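Local coordinates for protein ribokinase (Staphylococcus aureus, PDB 3RY7) that catalyses the ATP- and magnesium-dependent phosphorylation of D-ribose at O-5 and is activated by monovalent cations, at residues 5-10 and 55-60; 175-180 and 212-217; 260-265 and 275-280. All blocks are in the same frame, centred on the assembly; numbering follows the deposited sequence.

Contact 1 of 3, residues 5-10 and 55-60; sequences VVILGS and ADTTFI
V5 N donates to D56 O at 2.8 Å, the first of five backbone hydrogen bonds that join residues 5-9 to residues 56-60. T58 N then gives its hydrogen to V5 O, I7 N to T58 O, I60 N to I7 O, and G9 N to I60 O at 3.1 Å. This alternation is the ladder of two parallel strands. They are neighbours in the large central sheet of the pfkB-family kinase fold, with strand 136-140 on the other flank of strand 4-8. Helix 42-52 lies in the connection between them and packs on the face that carries I7, T57 and F59. The two strand axes run 4.7 Å apart at 20°. CA-H...O contacts add to the ladder, as from V6 CA to T58 O.

On the face of V6, T58, L8 and I60, the side chains of V6 and T58 lie side by side and point the same way. I60 reaches both neighbours: its CD1 meets V6 CG1 at 3.8 Å, while CG2 presses on L8 CD1 at 3.4 Å, tighter than usual for two carbons. Helix 128-132 touches V6 and T58 from outside.

On the other face, V5 CG2 meets A55 CB. T57 OG1 turns back to A55 O, standing well above that carbonyl's plane, and also bonds to T50 OG1. F59 has CG anti to its backbone N (chi1 -174°), which lays the ring along the end of the first strand. F59 CD1 packs on I7 CB at 3.8 Å. F76 meets the ring at about 90°. S10 OG bonds to E142, which probably binds the substrate. S10 O lies at the edge of the F59 ring, in its plane, 3.6 Å from F59 CZ.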
ATOM      1  N   VAL A   5     -13.700 -10.587  22.537  1.00 28.49           N
ATOM      2  CA  VAL A   5     -14.619 -10.123  21.517  1.00 29.98           C
ATOM      3  C   VAL A   5     -15.017 -11.291  20.609  1.00 29.37           C
ATOM      4  O   VAL A   5     -14.159 -12.009  20.105  1.00 27.70           O
ATOM      5  CB  VAL A   5     -13.997  -8.954  20.695  1.00 31.27           C
ATOM      6  CG1 VAL A   5     -14.918  -8.517  19.583  1.00 26.56           C
ATOM      7  CG2 VAL A   5     -13.651  -7.772  21.606  1.00 28.16           C
ATOM      8  N   VAL A   6     -16.321 -11.496  20.443  1.00 23.80           N
ATOM      9  CA  VAL A   6     -16.826 -12.418  19.436  1.00 23.10           C
ATOM     10  C   VAL A   6     -17.427 -11.588  18.340  1.00 22.24           C
ATOM     11  O   VAL A   6     -18.246 -10.708  18.603  1.00 24.26           O
ATOM     12  CB  VAL A   6     -17.935 -13.362  19.988  1.00 28.45           C
ATOM     13  CG1 VAL A   6     -18.602 -14.125  18.855  1.00 25.19           C
ATOM     14  CG2 VAL A   6     -17.361 -14.329  21.014  1.00 37.03           C
ATOM     15  N   ILE A   7     -17.000 -11.845  17.111  1.00 23.94           N
ATOM     16  CA  ILE A   7     -17.633 -11.241  15.944  1.00 23.78           C
ATOM     17  C   ILE A   7     -18.555 -12.269  15.298  1.00 23.49           C
ATOM     18  O   ILE A   7     -18.175 -13.409  15.078  1.00 20.87           O
ATOM     19  CB  ILE A   7     -16.586 -10.735  14.912  1.00 19.98           C
ATOM     20  CG1 ILE A   7     -15.558  -9.825  15.592  1.00 26.77           C
ATOM     21  CG2 ILE A   7     -17.251 -10.007  13.778  1.00 19.01           C
ATOM     22  CD1 ILE A   7     -16.137  -8.503  16.142  1.00 24.10           C
ATOM     23  N   LEU A   8     -19.753 -11.854  14.996  1.00 19.05           N
ATOM     24  CA  LEU A   8     -20.656 -12.636  14.228  1.00 19.87           C
ATOM     25  C   LEU A   8     -20.888 -11.943  12.932  1.00 21.64           C
ATOM     26  O   LEU A   8     -21.403 -10.872  12.917  1.00 20.83           O
ATOM     27  CB  LEU A   8     -21.960 -12.812  14.956  1.00 20.86           C
ATOM     28  CG  LEU A   8     -22.971 -13.684  14.245  1.00 24.55           C
ATOM     29  CD1 LEU A   8     -22.606 -15.099  14.296  1.00 20.23           C
ATOM     30  CD2 LEU A   8     -24.321 -13.442  14.738  1.00 23.51           C
ATOM     31  N   GLY A   9     -20.482 -12.555  11.839  1.00 16.53           N
ATOM     32  CA  GLY A   9     -20.673 -11.887  10.569  1.00 18.33           C
ATOM     33  C   GLY A   9     -20.117 -12.566   9.336  1.00 21.49           C
ATOM     34  O   GLY A   9     -19.819 -13.766   9.333  1.00 17.51           O
ATOM     35  N   SER A  10     -19.991 -11.773   8.277  1.00 16.02           N
ATOM     36  CA  SER A  10     -19.755 -12.283   6.939  1.00 17.45           C
ATOM     37  C   SER A  10     -18.278 -12.432   6.585  1.00 20.35           C
ATOM     38  O   SER A  10     -17.423 -11.662   7.035  1.00 20.55           O
ATOM     39  CB  SER A  10     -20.398 -11.335   5.935  1.00 24.46           C
ATOM     40  OG  SER A  10     -19.820 -10.038   6.047  1.00 17.57           O
ATOM     41  N   ALA A  55      -7.392  -7.665  20.860  1.00 41.23           N
ATOM     42  CA  ALA A  55      -8.535  -8.207  21.582  1.00 34.74           C
ATOM     43  C   ALA A  55      -8.511  -9.727  21.416  1.00 39.55           C
ATOM     44  O   ALA A  55      -8.040 -10.240  20.398  1.00 35.63           O
ATOM     45  CB  ALA A  55      -9.836  -7.612  21.050  1.00 30.21           C
ATOM     46  N   ASP A  56      -8.976 -10.441  22.436  1.00 34.07           N
ATOM     47  CA  ASP A  56      -9.151 -11.885  22.382  1.00 40.16           C
ATOM     48  C   ASP A  56     -10.305 -12.170  21.426  1.00 40.09           C
ATOM     49  O   ASP A  56     -11.476 -12.058  21.820  1.00 35.73           O
ATOM     50  CB  ASP A  56      -9.549 -12.386  23.770  1.00 52.72           C
ATOM     51  CG  ASP A  56      -8.541 -13.336  24.371  1.00 62.52           C
ATOM     52  OD1 ASP A  56      -8.878 -14.535  24.501  1.00 56.71           O
ATOM     53  OD2 ASP A  56      -7.431 -12.879  24.738  1.00 67.25           O
ATOM     54  N   THR A  57      -9.994 -12.533  20.184  1.00 35.93           N
ATOM     55  CA  THR A  57     -11.032 -12.608  19.152  1.00 32.65           C
ATOM     56  C   THR A  57     -11.452 -14.009  18.699  1.00 31.07           C
ATOM     57  O   THR A  57     -10.619 -14.883  18.454  1.00 30.33           O
ATOM     58  CB  THR A  57     -10.630 -11.821  17.905  1.00 33.74           C
ATOM     59  OG1 THR A  57     -10.084 -10.559  18.295  1.00 32.60           O
ATOM     60  CG2 THR A  57     -11.849 -11.625  16.973  1.00 25.56           C
ATOM     61  N   THR A  58     -12.764 -14.187  18.576  1.00 31.19           N
ATOM     62  CA  THR A  58     -13.366 -15.386  18.017  1.00 27.72           C
ATOM     63  C   THR A  58     -14.331 -14.920  16.935  1.00 29.25           C
ATOM     64  O   THR A  58     -15.051 -13.935  17.123  1.00 28.54           O
ATOM     65  CB  THR A  58     -14.133 -16.160  19.096  1.00 33.37           C
ATOM     66  OG1 THR A  58     -13.231 -16.503  20.152  1.00 32.86           O
ATOM     67  CG2 THR A  58     -14.754 -17.425  18.531  1.00 31.97           C
ATOM     68  N   PHE A  59     -14.323 -15.597  15.790  1.00 28.51           N
ATOM     69  CA  PHE A  59     -15.133 -15.182  14.642  1.00 20.97           C
ATOM     70  C   PHE A  59     -16.075 -16.303  14.244  1.00 23.65           C
ATOM     71  O   PHE A  59     -15.638 -17.401  13.913  1.00 26.75           O
ATOM     72  CB  PHE A  59     -14.230 -14.801  13.461  1.00 21.03           C
ATOM     73  CG  PHE A  59     -14.961 -14.234  12.272  1.00 22.62           C
ATOM     74  CD1 PHE A  59     -16.162 -13.560  12.421  1.00 20.37           C
ATOM     75  CD2 PHE A  59     -14.430 -14.354  10.995  1.00 19.55           C
ATOM     76  CE1 PHE A  59     -16.822 -13.022  11.319  1.00 19.73           C
ATOM     77  CE2 PHE A  59     -15.084 -13.822   9.900  1.00 16.57           C
ATOM     78  CZ  PHE A  59     -16.277 -13.156  10.054  1.00 19.55           C
ATOM     79  N   ILE A  60     -17.370 -16.023  14.316  1.00 21.34           N
ATOM     80  CA  ILE A  60     -18.396 -16.954  13.896  1.00 21.56           C
ATOM     81  C   ILE A  60     -18.827 -16.521  12.514  1.00 20.36           C
ATOM     82  O   ILE A  60     -19.410 -15.454  12.335  1.00 19.16           O
ATOM     83  CB  ILE A  60     -19.615 -16.936  14.830  1.00 18.23           C
ATOM     84  CG1 ILE A  60     -19.223 -17.273  16.272  1.00 22.14           C
ATOM     85  CG2 ILE A  60     -20.644 -17.915  14.361  1.00 20.89           C
ATOM     86  CD1 ILE A  60     -20.377 -17.065  17.270  1.00 16.31           C
TER

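Contact 2 of 3, residues 175-180 and 212-217; sequences ELLSLI and LSIGIK
I216 packs against the turn 177-180. I216 CB lies 3.8 Å from I180 O. At CB the chain divides. I216 CG2 stays near the same carbonyl. CG1 is anti to the carbonyl carbon of I216 (chi1 -68°) and makes the closest approach, 3.4 Å to I180 O. It also packs on I180 CB at 3.9 Å, and the two isoleucine side chains lie side by side, pointing the same way. At the tip, I216 CD1 meets L177 O at 3.9 Å. I216 CA adds a CA-H...O contact to I180 O.

The contact joins the C-terminal ends of helices 174-177 and 201-213 of the kinase fold, away from the annotated sites. Helix 174-177 runs into a type I turn from L177 to I180. Helix 201-213 ends in a Schellman motif. G215, at positive phi, is its C-prime residue: I216 N bonds to F211 O and G215 N to L212 O.

I180 and L176 also pack on L164 of strand 161-165. Beside this, L177 and I214 cross obliquely, with L177 CD1 4.1 Å from I214 CD1.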
ATOM      1  N   GLU A 175     -37.852  -7.433  17.830  1.00 27.77           N
ATOM      2  CA  GLU A 175     -37.211  -8.593  18.429  1.00 28.21           C
ATOM      3  C   GLU A 175     -35.679  -8.437  18.458  1.00 31.66           C
ATOM      4  O   GLU A 175     -35.009  -8.962  19.353  1.00 32.81           O
ATOM      5  CB  GLU A 175     -37.634  -9.857  17.677  1.00 30.43           C
ATOM      6  CG  GLU A 175     -37.244 -11.167  18.345  1.00 29.74           C
ATOM      7  CD  GLU A 175     -37.749 -12.381  17.559  0.28 31.63           C
ATOM      8  OE1 GLU A 175     -36.983 -13.365  17.400  0.89 30.23           O
ATOM      9  OE2 GLU A 175     -38.915 -12.341  17.088  0.53 38.42           O
ATOM     10  N   LEU A 176     -35.128  -7.709  17.486  1.00 28.01           N
ATOM     11  CA  LEU A 176     -33.687  -7.473  17.445  1.00 23.46           C
ATOM     12  C   LEU A 176     -33.347  -6.149  18.117  1.00 22.48           C
ATOM     13  O   LEU A 176     -32.406  -6.061  18.900  1.00 19.63           O
ATOM     14  CB  LEU A 176     -33.147  -7.485  16.001  1.00 27.44           C
ATOM     15  CG  LEU A 176     -31.652  -7.104  15.879  1.00 23.39           C
ATOM     16  CD1 LEU A 176     -30.766  -7.965  16.766  1.00 21.60           C
ATOM     17  CD2 LEU A 176     -31.154  -7.145  14.443  1.00 26.30           C
ATOM     18  N   LEU A 177     -34.108  -5.114  17.778  1.00 28.02           N
ATOM     19  CA  LEU A 177     -33.828  -3.774  18.286  1.00 33.25           C
ATOM     20  C   LEU A 177     -33.704  -3.792  19.791  1.00 31.03           C
ATOM     21  O   LEU A 177     -32.860  -3.106  20.365  1.00 30.56           O
ATOM     22  CB  LEU A 177     -34.918  -2.791  17.860  1.00 28.87           C
ATOM     23  CG  LEU A 177     -34.878  -2.509  16.358  1.00 32.65           C
ATOM     24  CD1 LEU A 177     -36.099  -1.705  15.920  1.00 40.06           C
ATOM     25  CD2 LEU A 177     -33.574  -1.806  16.005  1.00 33.66           C
ATOM     26  N   SER A 178     -34.535  -4.608  20.426  1.00 27.02           N
ATOM     27  CA  SER A 178     -34.621  -4.622  21.883  1.00 30.53           C
ATOM     28  C   SER A 178     -33.494  -5.420  22.521  1.00 28.85           C
ATOM     29  O   SER A 178     -33.430  -5.527  23.744  1.00 29.89           O
ATOM     30  CB  SER A 178     -35.962  -5.218  22.314  1.00 33.10           C
ATOM     31  OG  SER A 178     -35.942  -6.625  22.151  1.00 32.16           O
ATOM     32  N   LEU A 179     -32.619  -5.994  21.695  1.00 24.12           N
ATOM     33  CA  LEU A 179     -31.507  -6.788  22.197  1.00 22.35           C
ATOM     34  C   LEU A 179     -30.171  -6.058  22.072  1.00 22.89           C
ATOM     35  O   LEU A 179     -29.136  -6.564  22.512  1.00 23.27           O
ATOM     36  CB  LEU A 179     -31.429  -8.123  21.437  1.00 28.91           C
ATOM     37  CG  LEU A 179     -32.663  -9.031  21.492  1.00 32.34           C
ATOM     38  CD1 LEU A 179     -32.434 -10.355  20.708  1.00 25.90           C
ATOM     39  CD2 LEU A 179     -33.020  -9.310  22.945  1.00 24.87           C
ATOM     40  N   ILE A 180     -30.192  -4.879  21.457  1.00 23.13           N
ATOM     41  CA  ILE A 180     -28.964  -4.144  21.134  1.00 18.84           C
ATOM     42  C   ILE A 180     -28.565  -3.178  22.235  1.00 21.87           C
ATOM     43  O   ILE A 180     -29.351  -2.310  22.610  1.00 27.50           O
ATOM     44  CB  ILE A 180     -29.152  -3.325  19.854  1.00 21.16           C
ATOM     45  CG1 ILE A 180     -29.528  -4.240  18.687  1.00 19.97           C
ATOM     46  CG2 ILE A 180     -27.888  -2.492  19.545  1.00 24.23           C
ATOM     47  CD1 ILE A 180     -30.117  -3.501  17.517  1.00 22.46           C
ATOM     48  N   LEU A 212     -32.415   5.572  22.067  1.00 28.33           N
ATOM     49  CA  LEU A 212     -32.540   5.451  23.508  1.00 30.23           C
ATOM     50  C   LEU A 212     -33.962   5.051  23.885  1.00 32.75           C
ATOM     51  O   LEU A 212     -34.161   4.219  24.770  1.00 32.73           O
ATOM     52  CB  LEU A 212     -32.144   6.752  24.199  1.00 34.88           C
ATOM     53  CG  LEU A 212     -30.661   7.124  24.088  1.00 34.14           C
ATOM     54  CD1 LEU A 212     -30.468   8.625  24.328  1.00 36.75           C
ATOM     55  CD2 LEU A 212     -29.815   6.293  25.044  1.00 26.86           C
ATOM     56  N   SER A 213     -34.949   5.620  23.205  1.00 28.23           N
ATOM     57  CA  SER A 213     -36.336   5.377  23.601  1.00 34.67           C
ATOM     58  C   SER A 213     -36.737   3.920  23.367  1.00 41.89           C
ATOM     59  O   SER A 213     -37.662   3.413  24.005  1.00 35.55           O
ATOM     60  CB  SER A 213     -37.311   6.322  22.888  1.00 30.69           C
ATOM     61  OG  SER A 213     -37.650   5.855  21.591  1.00 38.72           O
ATOM     62  N   ILE A 214     -36.045   3.241  22.458  1.00 36.01           N
ATOM     63  CA  ILE A 214     -36.402   1.855  22.176  1.00 30.48           C
ATOM     64  C   ILE A 214     -35.493   0.861  22.896  1.00 34.36           C
ATOM     65  O   ILE A 214     -35.543  -0.353  22.640  1.00 35.67           O
ATOM     66  CB  ILE A 214     -36.533   1.564  20.663  1.00 38.97           C
ATOM     67  CG1 ILE A 214     -35.205   1.780  19.933  1.00 33.76           C
ATOM     68  CG2 ILE A 214     -37.643   2.433  20.043  1.00 38.47           C
ATOM     69  CD1 ILE A 214     -35.296   1.402  18.472  1.00 35.33           C
ATOM     70  N   GLY A 215     -34.687   1.384  23.821  1.00 28.82           N
ATOM     71  CA  GLY A 215     -33.949   0.543  24.738  1.00 29.75           C
ATOM     72  C   GLY A 215     -32.467   0.385  24.461  1.00 32.61           C
ATOM     73  O   GLY A 215     -31.767  -0.269  25.243  1.00 34.06           O
ATOM     74  N   ILE A 216     -31.985   0.952  23.354  1.00 27.84           N
ATOM     75  CA  ILE A 216     -30.548   0.934  23.062  1.00 27.58           C
ATOM     76  C   ILE A 216     -29.817   1.934  23.959  1.00 26.01           C
ATOM     77  O   ILE A 216     -30.096   3.132  23.925  1.00 33.12           O
ATOM     78  CB  ILE A 216     -30.242   1.255  21.578  1.00 30.43           C
ATOM     79  CG1 ILE A 216     -30.734   0.121  20.666  1.00 30.68           C
ATOM     80  CG2 ILE A 216     -28.749   1.454  21.395  1.00 22.60           C
ATOM     81  CD1 ILE A 216     -31.666   0.565  19.562  1.00 33.06           C
ATOM     82  N   LYS A 217     -28.880   1.439  24.755  1.00 23.24           N
ATOM     83  CA  LYS A 217     -28.239   2.266  25.775  1.00 27.30           C
ATOM     84  C   LYS A 217     -27.168   3.229  25.254  1.00 30.77           C
ATOM     85  O   LYS A 217     -26.923   4.280  25.849  1.00 26.20           O
ATOM     86  CB  LYS A 217     -27.622   1.380  26.847  1.00 35.11           C
ATOM     87  CG  LYS A 217     -28.207   1.596  28.223  1.00 45.08           C
ATOM     88  CD  LYS A 217     -29.497   0.838  28.399  1.00 39.68           C
ATOM     89  CE  LYS A 217     -29.367  -0.132  29.562  1.00 52.46           C
ATOM     90  NZ  LYS A 217     -30.655  -0.307  30.311  1.00 56.63           N
TER

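Contact 3 of 3, residues 260-265 and 275-280; sequences FVSRLN and IDFGNK
R263 lays its guanidinium over one face of the F277 ring in an off-centre cation-pi contact. R263 CZ is 4.1 Å from the ring centroid, 34° off the ring normal, and the two planes are 33° apart. R263 NH2 comes nearest, 3.2 Å from F277 CD1. This pair joins helix 252-263 to helix 271-283, consecutive helices of the pfkB-family kinase fold. R263 is bent at chi2 and chi3, which folds the chain back over the ring. R263 CB and CG also pack on F277, with CB 3.9 Å from F277 CD2. S262 OG, which is bonded to A259 O, approaches F277 CE2.

Separately, F260 CE2 packs on I275 CG1 at 3.6 Å. The two side chains lie side by side. At G278 the helices close in: the CA atoms of F260 and G278 are 4.4 Å apart.

Further out, V301 of the second subunit packs on F277 and K280, so this helix is also part of the dimer contact. N279, on the same helix, probably binds ATP. R263 NH1 has a long, weak ion pair with D273 OD2.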
ATOM      1  N   PHE A 260     -12.702   0.344  18.043  1.00 23.60           N
ATOM      2  CA  PHE A 260     -13.609   0.918  19.034  1.00 26.28           C
ATOM      3  C   PHE A 260     -13.908  -0.125  20.084  1.00 29.01           C
ATOM      4  O   PHE A 260     -13.650   0.084  21.267  1.00 33.17           O
ATOM      5  CB  PHE A 260     -14.908   1.397  18.367  1.00 23.18           C
ATOM      6  CG  PHE A 260     -16.020   1.728  19.339  1.00 30.37           C
ATOM      7  CD1 PHE A 260     -17.154   0.923  19.420  1.00 32.32           C
ATOM      8  CD2 PHE A 260     -15.945   2.848  20.157  1.00 30.28           C
ATOM      9  CE1 PHE A 260     -18.192   1.229  20.300  1.00 30.23           C
ATOM     10  CE2 PHE A 260     -16.977   3.154  21.049  1.00 34.23           C
ATOM     11  CZ  PHE A 260     -18.099   2.343  21.120  1.00 33.91           C
ATOM     12  N   VAL A 261     -14.399  -1.275  19.636  1.00 30.76           N
ATOM     13  CA  VAL A 261     -14.738  -2.366  20.547  1.00 27.17           C
ATOM     14  C   VAL A 261     -13.526  -2.927  21.314  1.00 31.76           C
ATOM     15  O   VAL A 261     -13.658  -3.319  22.481  1.00 28.37           O
ATOM     16  CB  VAL A 261     -15.491  -3.496  19.806  1.00 27.92           C
ATOM     17  CG1 VAL A 261     -15.693  -4.687  20.715  1.00 26.16           C
ATOM     18  CG2 VAL A 261     -16.819  -2.976  19.306  1.00 23.67           C
ATOM     19  N   SER A 262     -12.353  -2.964  20.675  1.00 25.97           N
ATOM     20  CA  SER A 262     -11.141  -3.441  21.350  1.00 28.34           C
ATOM     21  C   SER A 262     -10.774  -2.565  22.563  1.00 31.71           C
ATOM     22  O   SER A 262     -10.186  -3.033  23.543  1.00 33.51           O
ATOM     23  CB  SER A 262      -9.955  -3.484  20.369  1.00 33.13           C
ATOM     24  OG  SER A 262      -9.500  -2.177  20.020  1.00 26.74           O
ATOM     25  N   ARG A 263     -11.149  -1.295  22.481  1.00 32.51           N
ATOM     26  CA  ARG A 263     -10.720  -0.279  23.431  1.00 37.56           C
ATOM     27  C   ARG A 263     -11.778   0.012  24.511  1.00 38.75           C
ATOM     28  O   ARG A 263     -11.444   0.477  25.605  1.00 40.31           O
ATOM     29  CB  ARG A 263     -10.362   0.999  22.658  1.00 31.46           C
ATOM     30  CG  ARG A 263     -10.069   2.222  23.510  1.00 42.57           C
ATOM     31  CD  ARG A 263      -9.019   1.913  24.563  1.00 48.29           C
ATOM     32  NE  ARG A 263      -7.723   1.586  23.980  1.00 51.52           N
ATOM     33  CZ  ARG A 263      -6.731   2.462  23.830  1.00 62.24           C
ATOM     34  NH1 ARG A 263      -6.889   3.730  24.214  1.00 51.53           N
ATOM     35  NH2 ARG A 263      -5.576   2.066  23.298  1.00 60.48           N
ATOM     36  N   LEU A 264     -13.043  -0.274  24.204  1.00 36.02           N
ATOM     37  CA  LEU A 264     -14.154   0.026  25.112  1.00 35.66           C
ATOM     38  C   LEU A 264     -14.062  -0.753  26.411  1.00 37.60           C
ATOM     39  O   LEU A 264     -13.926  -1.978  26.396  1.00 37.31           O
ATOM     40  CB  LEU A 264     -15.486  -0.325  24.458  1.00 32.96           C
ATOM     41  CG  LEU A 264     -16.583   0.738  24.456  1.00 37.71           C
ATOM     42  CD1 LEU A 264     -17.938   0.070  24.324  1.00 22.49           C
ATOM     43  CD2 LEU A 264     -16.534   1.638  25.684  1.00 33.39           C
ATOM     44  N   ASN A 265     -14.144  -0.051  27.536  1.00 38.97           N
ATOM     45  CA  ASN A 265     -14.248  -0.728  28.828  1.00 37.04           C
ATOM     46  C   ASN A 265     -15.645  -1.305  28.967  1.00 39.11           C
ATOM     47  O   ASN A 265     -16.594  -0.786  28.370  1.00 33.56           O
ATOM     48  CB  ASN A 265     -13.956   0.237  29.984  1.00 44.38           C
ATOM     49  CG  ASN A 265     -12.494   0.624  30.062  1.00 47.95           C
ATOM     50  OD1 ASN A 265     -11.625  -0.062  29.513  1.00 50.77           O
ATOM     51  ND2 ASN A 265     -12.209   1.726  30.754  1.00 45.87           N
ATOM     52  N   ILE A 275     -13.685   5.933  21.075  1.00 23.61           N
ATOM     53  CA  ILE A 275     -14.035   6.481  19.770  1.00 28.88           C
ATOM     54  C   ILE A 275     -12.838   7.170  19.093  1.00 41.99           C
ATOM     55  O   ILE A 275     -12.694   7.137  17.859  1.00 34.16           O
ATOM     56  CB  ILE A 275     -15.232   7.438  19.876  1.00 36.50           C
ATOM     57  CG1 ILE A 275     -16.499   6.632  20.212  1.00 32.68           C
ATOM     58  CG2 ILE A 275     -15.401   8.237  18.587  1.00 27.53           C
ATOM     59  CD1 ILE A 275     -17.750   7.468  20.313  1.00 27.95           C
ATOM     60  N   ASP A 276     -11.981   7.774  19.917  1.00 40.98           N
ATOM     61  CA  ASP A 276     -10.753   8.402  19.446  1.00 38.89           C
ATOM     62  C   ASP A 276      -9.810   7.356  18.856  1.00 36.10           C
ATOM     63  O   ASP A 276      -9.341   7.481  17.720  1.00 38.39           O
ATOM     64  CB  ASP A 276     -10.051   9.123  20.596  1.00 39.39           C
ATOM     65  CG  ASP A 276      -8.747   9.764  20.161  1.00 46.81           C
ATOM     66  OD1 ASP A 276      -7.662   9.312  20.602  1.00 47.38           O
ATOM     67  OD2 ASP A 276      -8.822  10.707  19.351  1.00 40.96           O
ATOM     68  N   PHE A 277      -9.533   6.331  19.656  1.00 35.39           N
ATOM     69  CA  PHE A 277      -8.729   5.193  19.233  1.00 36.29           C
ATOM     70  C   PHE A 277      -9.267   4.528  17.962  1.00 38.01           C
ATOM     71  O   PHE A 277      -8.493   4.138  17.089  1.00 34.50           O
ATOM     72  CB  PHE A 277      -8.671   4.174  20.354  1.00 30.97           C
ATOM     73  CG  PHE A 277      -7.816   2.977  20.049  1.00 44.29           C
ATOM     74  CD1 PHE A 277      -6.462   2.974  20.374  1.00 44.55           C
ATOM     75  CD2 PHE A 277      -8.365   1.840  19.469  1.00 37.48           C
ATOM     76  CE1 PHE A 277      -5.662   1.864  20.111  1.00 41.46           C
ATOM     77  CE2 PHE A 277      -7.575   0.726  19.204  1.00 38.47           C
ATOM     78  CZ  PHE A 277      -6.220   0.740  19.530  1.00 41.98           C
ATOM     79  N   GLY A 278     -10.588   4.395  17.870  1.00 34.95           N
ATOM     80  CA  GLY A 278     -11.217   3.828  16.690  1.00 31.13           C
ATOM     81  C   GLY A 278     -10.972   4.694  15.467  1.00 35.59           C
ATOM     82  O   GLY A 278     -10.730   4.194  14.367  1.00 31.35           O
ATOM     83  N   ASN A 279     -11.056   6.005  15.656  1.00 35.73           N
ATOM     84  CA  ASN A 279     -10.824   6.940  14.566  1.00 35.49           C
ATOM     85  C   ASN A 279      -9.348   6.974  14.153  1.00 34.78           C
ATOM     86  O   ASN A 279      -9.038   7.193  12.981  1.00 37.37           O
ATOM     87  CB  ASN A 279     -11.355   8.334  14.912  1.00 35.54           C
ATOM     88  CG  ASN A 279     -12.857   8.475  14.645  1.00 44.20           C
ATOM     89  OD1 ASN A 279     -13.387   7.929  13.670  1.00 36.07           O
ATOM     90  ND2 ASN A 279     -13.546   9.225  15.509  1.00 44.49           N
ATOM     91  N   LYS A 280      -8.446   6.729  15.108  1.00 31.60           N
ATOM     92  CA  LYS A 280      -7.030   6.576  14.783  1.00 36.02           C
ATOM     93  C   LYS A 280      -6.839   5.371  13.874  1.00 39.29           C
ATOM     94  O   LYS A 280      -6.390   5.508  12.729  1.00 37.04           O
ATOM     95  CB  LYS A 280      -6.166   6.414  16.039  1.00 34.94           C
ATOM     96  CG  LYS A 280      -5.791   7.728  16.722  1.00 43.81           C
ATOM     97  CD  LYS A 280      -5.071   7.473  18.040  1.00 45.86           C
ATOM     98  CE  LYS A 280      -5.002   8.736  18.901  1.00 53.55           C
ATOM     99  NZ  LYS A 280      -4.390   8.479  20.246  1.00 53.35           N
TER

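Contacts 1 and 3 touch. V5 CG2 of contact 1 packs on V261 CG1 of contact 3 at 3.8 Å, and A55 CB lies 4.2 Å from S262 CB. Helix 252-263 therefore sits against the start of the parallel strand pair. The centres of contacts 1 and 3 are 16 Å apart. Contact 2 stands apart from both: its nearest atoms are about 9 Å from contact 1 and about 10 Å from contact 3. Contact 1 ends near the probable substrate site, with the S10 side chain about 4 Å from G41. Contact 3 includes N279 of the probable ATP site. Contact 2 lies away from both sites, and its centre is about 20 Å from the centre of the chain.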